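Local coordinates for major capsid protein (Faustovirus, PDB 5J7O) that forms the trimeric double jelly-roll capsomer that probably builds the outer protein shell of this large double-stranded DNA virus, at residues Ser101-His106 and Val297-Trp302. Sequence-based numbering, arbitrary orientation.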
# COMPACT_ATOMS: atom_id res chain seq x y z
N SER B 101 30.74 0.30 -11.73
CA SER B 101 29.86 0.32 -10.57
C SER B 101 28.67 -0.62 -10.75
O SER B 101 28.85 -1.83 -10.94
CB SER B 101 29.37 1.74 -10.31
OG SER B 101 28.74 1.85 -9.04
N ASP B 102 27.46 -0.08 -10.69
CA ASP B 102 26.26 -0.91 -10.68
C ASP B 102 26.08 -1.62 -12.02
O ASP B 102 26.44 -1.12 -13.08
CB ASP B 102 25.03 -0.06 -10.37
CG ASP B 102 24.88 1.13 -11.30
OD1 ASP B 102 25.66 2.10 -11.15
OD2 ASP B 102 23.98 1.11 -12.16
N MET B 103 25.50 -2.82 -11.94
CA MET B 103 25.31 -3.68 -13.11
C MET B 103 23.87 -4.17 -13.16
O MET B 103 23.27 -4.47 -12.12
CB MET B 103 26.27 -4.87 -13.09
CG MET B 103 27.74 -4.48 -13.13
SD MET B 103 28.84 -5.90 -13.19
CE MET B 103 30.43 -5.09 -13.29
N VAL B 104 23.34 -4.27 -14.37
CA VAL B 104 21.98 -4.77 -14.60
C VAL B 104 21.97 -5.50 -15.93
O VAL B 104 22.62 -5.09 -16.89
CB VAL B 104 20.95 -3.62 -14.55
CG1 VAL B 104 21.18 -2.62 -15.67
CG2 VAL B 104 19.53 -4.16 -14.58
N VAL B 105 21.24 -6.62 -15.98
CA VAL B 105 21.26 -7.52 -17.12
C VAL B 105 19.89 -7.49 -17.78
O VAL B 105 18.87 -7.81 -17.15
CB VAL B 105 21.64 -8.95 -16.71
CG1 VAL B 105 21.53 -9.88 -17.90
CG2 VAL B 105 23.04 -8.98 -16.13
N HIS B 106 19.85 -7.11 -19.06
CA HIS B 106 18.63 -7.14 -19.84
C HIS B 106 18.40 -8.56 -20.35
O HIS B 106 19.25 -9.11 -21.06
CB HIS B 106 18.71 -6.16 -21.00
CG HIS B 106 17.54 -6.22 -21.93
ND1 HIS B 106 17.66 -5.99 -23.29
CD2 HIS B 106 16.23 -6.48 -21.71
CE1 HIS B 106 16.47 -6.11 -23.86
NE2 HIS B 106 15.59 -6.40 -22.92
N VAL B 297 17.43 -7.26 -14.80
CA VAL B 297 17.72 -7.86 -13.50
C VAL B 297 19.00 -7.24 -12.94
O VAL B 297 20.08 -7.43 -13.53
CB VAL B 297 17.85 -9.38 -13.59
CG1 VAL B 297 18.08 -9.99 -12.22
CG2 VAL B 297 16.60 -9.97 -14.23
N PRO B 298 18.93 -6.51 -11.83
CA PRO B 298 20.15 -5.93 -11.26
C PRO B 298 21.02 -7.01 -10.62
O PRO B 298 20.52 -7.99 -10.07
CB PRO B 298 19.62 -4.95 -10.20
CG PRO B 298 18.15 -4.79 -10.50
CD PRO B 298 17.73 -6.09 -11.10
N LEU B 299 22.33 -6.80 -10.69
CA LEU B 299 23.29 -7.71 -10.08
C LEU B 299 23.62 -7.18 -8.69
O LEU B 299 24.22 -6.11 -8.54
CB LEU B 299 24.54 -7.84 -10.95
CG LEU B 299 24.28 -8.33 -12.37
CD1 LEU B 299 25.58 -8.69 -13.07
CD2 LEU B 299 23.31 -9.50 -12.38
N LEU B 300 23.23 -7.94 -7.66
CA LEU B 300 23.20 -7.45 -6.29
C LEU B 300 24.55 -7.64 -5.59
O LEU B 300 24.65 -8.27 -4.54
CB LEU B 300 22.08 -8.15 -5.52
CG LEU B 300 20.74 -8.30 -6.25
CD1 LEU B 300 19.95 -9.46 -5.68
CD2 LEU B 300 19.94 -7.01 -6.15
N PHE B 301 25.59 -7.07 -6.19
CA PHE B 301 26.91 -7.08 -5.58
C PHE B 301 27.14 -5.80 -4.77
O PHE B 301 26.38 -4.83 -4.86
CB PHE B 301 28.00 -7.25 -6.64
CG PHE B 301 28.01 -8.60 -7.29
CD1 PHE B 301 28.31 -9.74 -6.55
CD2 PHE B 301 27.75 -8.73 -8.64
CE1 PHE B 301 28.33 -10.98 -7.15
CE2 PHE B 301 27.77 -9.98 -9.25
CZ PHE B 301 28.06 -11.10 -8.50
N TRP B 302 28.21 -5.81 -3.97
CA TRP B 302 28.46 -4.69 -3.07
C TRP B 302 28.85 -3.43 -3.84
O TRP B 302 28.51 -2.32 -3.43
CB TRP B 302 29.56 -5.06 -2.06
CG TRP B 302 30.94 -4.87 -2.60
CD1 TRP B 302 31.72 -3.76 -2.48
CD2 TRP B 302 31.69 -5.80 -3.39
NE1 TRP B 302 32.91 -3.95 -3.13
CE2 TRP B 302 32.92 -5.19 -3.70
CE3 TRP B 302 31.44 -7.10 -3.86
CZ2 TRP B 302 33.89 -5.83 -4.45
CZ3 TRP B 302 32.41 -7.73 -4.61
CH2 TRP B 302 33.62 -7.10 -4.90
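V105 and V297 face each other as an antiparallel hydrogen-bonded pair, V105 N donating to V297 O at 2.8 Å while V105 O receives V297 N. Two residues on, past the non-hydrogen-bonded pair V104-P298, L299 N points almost straight at M103 O (2.9 Å, 179° at the hydrogen), although the donor stands above the carbonyl plane. The tight side of the ladder is the one bearing M103, V105 and L299. There the L299 fork crosses V105 at a slant, CD2 lying 3.8 Å from V105 CG2, and its other methyl, CD1, reaches M103 CB at 3.9 Å. With CG anti to its carbonyl carbon (chi1 -58°), L299 sends both methyls back over the strand; F186 covers V105 and V297. Across the sheet the V104 and P298 side chains barely touch (CG2 to CG 4.4 Å), though V104 CG2 rests on the V297-P298 peptide, 3.5 Å from V297 O. A neighbouring subunit adds cover there, its Y548 packing on V104 and its W551 on P298, beside Y395 and R304 of the same chain. Segment 297-302 thus joins strand 99-109 through three main-chain bonds that satisfy buried polar atoms, with M103, V105, V297 and L299 turned inward and V104 and P298 toward the other subunit.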